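Local coordinates for protein vascular endothelial growth factor homolog (Orf virus, PDB 2GNN) that acts as a secreted, disulfide-linked dimeric growth factor that binds vascular endothelial growth factor receptor and induces endothelial proliferation, at residues B[50-55]-B[93-98]; B[73-78]-B[87-92]. All blocks are in the same frame, centred on the assembly; numbering follows the deposited sequence.

Contact 1 of 2, residues B[50-55]-B[93-98]; sequences LMRCGG and VEHKKC
His95 points from strand 85-102 toward segment 50-55 and meets it with two sides of its ring. At the ring edge, nearly in plane, the backbone N of Cys53 donates to ND1 over 2.8 Å; ND1 acts as acceptor, so the proton of a neutral ring would probably sit on NE2, which is bonded to a bound glycerol. Above one face, toward the rim, lies NH1 of Arg52, with the guanidinium tilted 27° from the imidazole and the arginine CD 3.3 Å from CE1. Although Arg52 leaves its backbone away from the partner strand, a bend at chi2 (-100°) folds the chain back, so that its guanidinium comes edge-on to Val93 O. NH1 lies implausibly close to that oxygen, which makes the detail of the bond doubtful; NH2 adds a weak one, and a water joins NH2, weakly, to Val93 N. A long, flexible cation suits this edge.

Glu94 turns its buried carboxylate the other way. OE1 accepts the backbone N of Met51 at 2.6 Å, approached from above the carboxylate plane, while OE2 lies against CD2 of Leu50, whose side chain crosses at about a right angle. Between these side chains the two backbones share one bond, from His95 N to Met51 O, at 2.8 Å.

Beyond the histidine, Cys53 and Cys98 point at each other and join SG to SG at 2.0 Å with a torsion of -88°, near the unstrained value; the Cys53 sulfur also passes obliquely beside the imidazole. This disulfide belongs to the cystine knot characteristic of the PDGF/VEGF family and its wider superfamily.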
loop_
_atom_site.group_PDB
_atom_site.type_symbol
_atom_site.label_atom_id
_atom_site.label_comp_id
_atom_site.label_asym_id
_atom_site.label_seq_id
_atom_site.Cartn_x
_atom_site.Cartn_y
_atom_site.Cartn_z
ATOM N N LEU B 50 -2.667 -5.927 -3.185
ATOM C CA LEU B 50 -2.376 -7.210 -2.552
ATOM C C LEU B 50 -2.092 -7.025 -1.075
ATOM O O LEU B 50 -1.489 -6.021 -0.672
ATOM C CB LEU B 50 -1.160 -7.856 -3.216
ATOM C CG LEU B 50 -1.264 -8.211 -4.695
ATOM C CD1 LEU B 50 0.044 -8.777 -5.184
ATOM C CD2 LEU B 50 -2.377 -9.214 -4.883
ATOM N N MET B 51 -2.535 -7.985 -0.263
ATOM C CA MET B 51 -2.190 -7.995 1.151
ATOM C C MET B 51 -0.753 -8.477 1.293
ATOM O O MET B 51 -0.407 -9.572 0.860
ATOM C CB MET B 51 -3.143 -8.879 1.941
ATOM C CG MET B 51 -4.575 -8.390 1.943
ATOM S SD MET B 51 -4.731 -6.688 2.523
ATOM C CE MET B 51 -4.547 -6.873 4.297
ATOM N N ARG B 52 0.096 -7.633 1.859
ATOM C CA ARG B 52 1.507 -7.957 2.016
ATOM C C ARG B 52 1.972 -7.486 3.366
ATOM O O ARG B 52 1.466 -6.491 3.887
ATOM C CB ARG B 52 2.325 -7.242 0.960
ATOM C CG ARG B 52 2.307 -7.907 -0.371
ATOM C CD ARG B 52 3.564 -8.720 -0.585
ATOM N NE ARG B 52 3.575 -9.342 -1.901
ATOM C CZ ARG B 52 2.597 -10.118 -2.352
ATOM N NH1 ARG B 52 1.531 -10.329 -1.585
ATOM N NH2 ARG B 52 2.665 -10.658 -3.568
ATOM N N CYS B 53 2.947 -8.185 3.926
ATOM C CA CYS B 53 3.459 -7.847 5.245
ATOM C C CYS B 53 4.113 -6.477 5.229
ATOM O O CYS B 53 4.939 -6.175 4.355
ATOM C CB CYS B 53 4.421 -8.920 5.743
ATOM S SG CYS B 53 3.574 -10.473 6.121
ATOM N N GLY B 54 3.709 -5.652 6.188
ATOM C CA GLY B 54 4.160 -4.267 6.276
ATOM C C GLY B 54 4.029 -3.748 7.694
ATOM O O GLY B 54 3.298 -4.316 8.511
ATOM N N GLY B 55 4.740 -2.667 7.984
ATOM C CA GLY B 55 4.796 -2.151 9.332
ATOM C C GLY B 55 6.223 -1.906 9.745
ATOM O O GLY B 55 7.135 -1.932 8.917
ATOM N N VAL B 93 0.168 -14.033 -4.724
ATOM C CA VAL B 93 0.490 -14.395 -3.358
ATOM C C VAL B 93 0.054 -13.261 -2.422
ATOM O O VAL B 93 0.450 -12.118 -2.624
ATOM C CB VAL B 93 2.005 -14.695 -3.211
ATOM C CG1 VAL B 93 2.348 -15.068 -1.780
ATOM C CG2 VAL B 93 2.417 -15.827 -4.163
ATOM N N GLU B 94 -0.775 -13.582 -1.426
ATOM C CA GLU B 94 -1.141 -12.637 -0.358
ATOM C C GLU B 94 -0.551 -13.133 0.952
ATOM O O GLU B 94 -0.469 -14.336 1.171
ATOM C CB GLU B 94 -2.658 -12.572 -0.161
ATOM C CG GLU B 94 -3.482 -12.428 -1.414
ATOM C CD GLU B 94 -3.894 -11.002 -1.703
ATOM O OE1 GLU B 94 -3.904 -10.155 -0.790
ATOM O OE2 GLU B 94 -4.234 -10.728 -2.861
ATOM N N HIS B 95 -0.180 -12.220 1.838
ATOM C CA HIS B 95 0.288 -12.604 3.152
ATOM C C HIS B 95 -0.863 -12.588 4.150
ATOM O O HIS B 95 -1.627 -11.617 4.214
ATOM C CB HIS B 95 1.417 -11.684 3.609
ATOM C CG HIS B 95 2.602 -11.691 2.697
ATOM N ND1 HIS B 95 3.523 -10.666 2.662
ATOM C CD2 HIS B 95 3.006 -12.591 1.771
ATOM C CE1 HIS B 95 4.447 -10.937 1.759
ATOM N NE2 HIS B 95 4.162 -12.105 1.211
ATOM N N LYS B 96 -0.986 -13.670 4.921
ATOM C CA LYS B 96 -2.042 -13.810 5.930
ATOM C C LYS B 96 -1.552 -13.650 7.368
ATOM O O LYS B 96 -2.348 -13.388 8.272
ATOM C CB LYS B 96 -2.761 -15.152 5.785
ATOM C CG LYS B 96 -4.001 -15.105 4.907
ATOM C CD LYS B 96 -4.923 -16.276 5.237
ATOM C CE LYS B 96 -6.187 -16.258 4.386
ATOM N NZ LYS B 96 -7.020 -17.473 4.628
ATOM N N LYS B 97 -0.256 -13.833 7.581
ATOM C CA LYS B 97 0.350 -13.633 8.898
ATOM C C LYS B 97 1.784 -13.181 8.729
ATOM O O LYS B 97 2.432 -13.517 7.734
ATOM C CB LYS B 97 0.300 -14.906 9.737
ATOM C CG LYS B 97 -0.682 -14.850 10.891
ATOM C CD LYS B 97 -0.280 -15.814 11.996
ATOM C CE LYS B 97 -0.715 -15.281 13.359
ATOM N NZ LYS B 97 -0.620 -16.319 14.426
ATOM N N CYS B 98 2.275 -12.419 9.701
ATOM C CA CYS B 98 3.584 -11.779 9.589
ATOM C C CYS B 98 4.253 -11.767 10.934
ATOM O O CYS B 98 3.582 -11.866 11.953
ATOM C CB CYS B 98 3.447 -10.327 9.129
ATOM S SG CYS B 98 2.405 -10.047 7.713
HETATM O O HOH W 1 2.034 -12.340 -6.324
#

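Contact 2 of 2, residues B[73-78]-B[87-92]; sequences TMELLG and MQRLSF. Unlike the reference sequence in segment 73-78: Thr73 (reference Ser).
Met74 brings its sulfur obliquely to the ring of Phe92, the two side chains crossing at about a right angle, in a Met-aromatic contact with Met74 SD 4.4 Å from the ring centroid. The chain is extended beyond CG (chi2 179°), which carries the sulfur past the ring while CB rests 3.7 Å from CE1 of Phe92. Leu76 fills the next hollow along this face: its CD1 meets the Phe92 edge near CZ and, 3.8 Å away, the CD1 of Leu90, the two leucines crossing steeply. Broad, flexible and branched apolar groups suit this side, since Val48 and Leu50 of strand 47-54 close over it, and Val16 of the second subunit also reaches Leu76.

The backbones beneath form an antiparallel beta hairpin of the cystine-knot growth factor fold. Met74 with Leu90 and Leu76 with Gln88 are its hydrogen-bonded pairs, each holding two N-H...O bonds, among them Met74 N to Leu90 O at 2.8 Å. Thr73, with its own neighbour Met74, also pairs in parallel with a strand of the second subunit, carrying the sheet across the dimer interface.

On the face of Glu75 and Arg89, Met87, bent at chi2 and chi3, curls across the strand. Its CE comes to 3.4 Å from Leu76 O and also touches CG of Glu75, while its sulfur fits against CD1 of Leu77. Leu77 and Met87 thus make an apolar patch on which Trp13 of the second subunit packs. Thr73 and Arg89 lie side by side, pointing the same way, methyl CG2 against CB; the polar ends of Glu75 and Arg89 suit their more exposed positions. Back on the leucine face, near the hairpin end, Gly78, with no side chain, lets Gln88 OE1 lie 3.3 Å from its CA; Gln41 NE2 and Ala79 N both donate to that oxygen.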
loop_
_atom_site.group_PDB
_atom_site.type_symbol
_atom_site.label_atom_id
_atom_site.label_comp_id
_atom_site.label_asym_id
_atom_site.label_seq_id
_atom_site.Cartn_x
_atom_site.Cartn_y
_atom_site.Cartn_z
ATOM N N THR B 73 -6.799 -15.991 -6.808
ATOM C CA THR B 73 -7.011 -15.820 -8.248
ATOM C C THR B 73 -7.782 -14.519 -8.498
ATOM O O THR B 73 -8.828 -14.295 -7.895
ATOM C CB THR B 73 -7.797 -17.027 -8.836
ATOM O OG1 THR B 73 -7.128 -18.249 -8.505
ATOM C CG2 THR B 73 -7.929 -16.936 -10.342
ATOM N N MET B 74 -7.265 -13.670 -9.382
ATOM C CA MET B 74 -7.975 -12.462 -9.801
ATOM C C MET B 74 -8.229 -12.436 -11.299
ATOM O O MET B 74 -7.335 -12.742 -12.089
ATOM C CB MET B 74 -7.185 -11.219 -9.406
ATOM C CG MET B 74 -7.031 -11.036 -7.910
ATOM S SD MET B 74 -6.077 -9.563 -7.548
ATOM C CE MET B 74 -5.730 -9.870 -5.827
ATOM N N GLU B 75 -9.439 -12.057 -11.699
ATOM C CA GLU B 75 -9.706 -11.831 -13.116
ATOM C C GLU B 75 -9.322 -10.417 -13.570
ATOM O O GLU B 75 -9.808 -9.430 -13.027
ATOM C CB GLU B 75 -11.148 -12.174 -13.490
ATOM C CG GLU B 75 -11.272 -12.444 -14.984
ATOM C CD GLU B 75 -12.524 -13.190 -15.382
ATOM O OE1 GLU B 75 -13.626 -12.838 -14.891
ATOM O OE2 GLU B 75 -12.398 -14.120 -16.216
ATOM N N LEU B 76 -8.423 -10.348 -14.549
ATOM C CA LEU B 76 -7.881 -9.111 -15.106
ATOM C C LEU B 76 -8.185 -9.119 -16.586
ATOM O O LEU B 76 -8.478 -10.160 -17.142
ATOM C CB LEU B 76 -6.359 -9.108 -15.020
ATOM C CG LEU B 76 -5.599 -8.923 -13.724
ATOM C CD1 LEU B 76 -4.202 -9.248 -14.054
ATOM C CD2 LEU B 76 -5.668 -7.497 -13.272
ATOM N N LEU B 77 -8.061 -7.965 -17.233
ATOM C CA LEU B 77 -8.088 -7.918 -18.685
ATOM C C LEU B 77 -6.660 -7.938 -19.159
ATOM O O LEU B 77 -5.867 -7.069 -18.788
ATOM C CB LEU B 77 -8.825 -6.667 -19.208
ATOM C CG LEU B 77 -8.791 -6.466 -20.732
ATOM C CD1 LEU B 77 -9.728 -7.443 -21.446
ATOM C CD2 LEU B 77 -9.156 -5.038 -21.062
ATOM N N GLY B 78 -6.326 -8.945 -19.963
ATOM C CA GLY B 78 -4.976 -9.090 -20.477
ATOM C C GLY B 78 -5.032 -9.572 -21.903
ATOM O O GLY B 78 -5.856 -9.104 -22.683
ATOM N N MET B 87 -9.846 -11.656 -21.219
ATOM C CA MET B 87 -9.727 -11.859 -19.775
ATOM C C MET B 87 -8.690 -12.950 -19.442
ATOM O O MET B 87 -8.497 -13.883 -20.225
ATOM C CB MET B 87 -11.091 -12.197 -19.163
ATOM C CG MET B 87 -12.201 -11.152 -19.442
ATOM S SD MET B 87 -11.693 -9.467 -19.001
ATOM C CE MET B 87 -11.804 -9.491 -17.221
ATOM N N GLN B 88 -8.021 -12.797 -18.298
ATOM C CA GLN B 88 -7.106 -13.796 -17.755
ATOM C C GLN B 88 -7.331 -13.953 -16.269
ATOM O O GLN B 88 -7.289 -12.961 -15.551
ATOM C CB GLN B 88 -5.672 -13.329 -17.936
ATOM C CG GLN B 88 -5.156 -13.403 -19.328
ATOM C CD GLN B 88 -3.724 -12.987 -19.388
ATOM O OE1 GLN B 88 -3.400 -11.887 -19.834
ATOM N NE2 GLN B 88 -2.838 -13.862 -18.929
ATOM N N ARG B 89 -7.581 -15.175 -15.797
ATOM C CA ARG B 89 -7.504 -15.448 -14.358
ATOM C C ARG B 89 -6.048 -15.727 -13.999
ATOM O O ARG B 89 -5.444 -16.653 -14.540
ATOM C CB ARG B 89 -8.373 -16.631 -13.931
ATOM C CG ARG B 89 -9.797 -16.626 -14.446
ATOM C CD ARG B 89 -9.980 -17.676 -15.541
ATOM N NE ARG B 89 -10.657 -18.884 -15.061
ATOM C CZ ARG B 89 -10.587 -20.085 -15.642
ATOM N NH1 ARG B 89 -9.850 -20.276 -16.733
ATOM N NH2 ARG B 89 -11.254 -21.109 -15.117
ATOM N N LEU B 90 -5.487 -14.925 -13.101
ATOM C CA LEU B 90 -4.104 -15.097 -12.667
ATOM C C LEU B 90 -4.021 -15.259 -11.153
ATOM O O LEU B 90 -4.928 -14.864 -10.437
ATOM C CB LEU B 90 -3.252 -13.929 -13.140
ATOM C CG LEU B 90 -3.117 -13.755 -14.656
ATOM C CD1 LEU B 90 -2.402 -12.455 -14.991
ATOM C CD2 LEU B 90 -2.415 -14.959 -15.315
ATOM N N SER B 91 -2.936 -15.861 -10.672
ATOM C CA SER B 91 -2.777 -16.194 -9.257
ATOM C C SER B 91 -1.791 -15.233 -8.627
ATOM O O SER B 91 -0.797 -14.860 -9.255
ATOM C CB SER B 91 -2.271 -17.632 -9.120
ATOM O OG SER B 91 -2.171 -18.048 -7.765
ATOM N N PHE B 92 -2.081 -14.816 -7.396
ATOM C CA PHE B 92 -1.240 -13.856 -6.674
ATOM C C PHE B 92 -1.004 -14.340 -5.254
ATOM O O PHE B 92 -1.862 -14.980 -4.649
ATOM C CB PHE B 92 -1.899 -12.463 -6.634
ATOM C CG PHE B 92 -2.187 -11.890 -7.993
ATOM C CD1 PHE B 92 -3.339 -12.257 -8.689
ATOM C CD2 PHE B 92 -1.302 -11.014 -8.585
ATOM C CE1 PHE B 92 -3.590 -11.757 -9.960
ATOM C CE2 PHE B 92 -1.550 -10.507 -9.858
ATOM C CZ PHE B 92 -2.708 -10.877 -10.536
#

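Both contacts draw on strand 85-102, and contact 2 lies nested in the chain segment that contact 1 closes. Contact 1 sits near the middle of the chain, where strand 47-54 meets the hairpin from outside its sheet; few backbone bonds form there, and polar side chains together with a covalent bridge tie the strands. Contact 2, nearer the periphery, is a regular ladder within the hairpin, mainly apolar on one face, mixed and more exposed on the other. The two merge at a shared buried patch: CE of Met74 lies 3.4 Å from Glu94 OE2 and also packs on Leu50, which in turn touches Phe92.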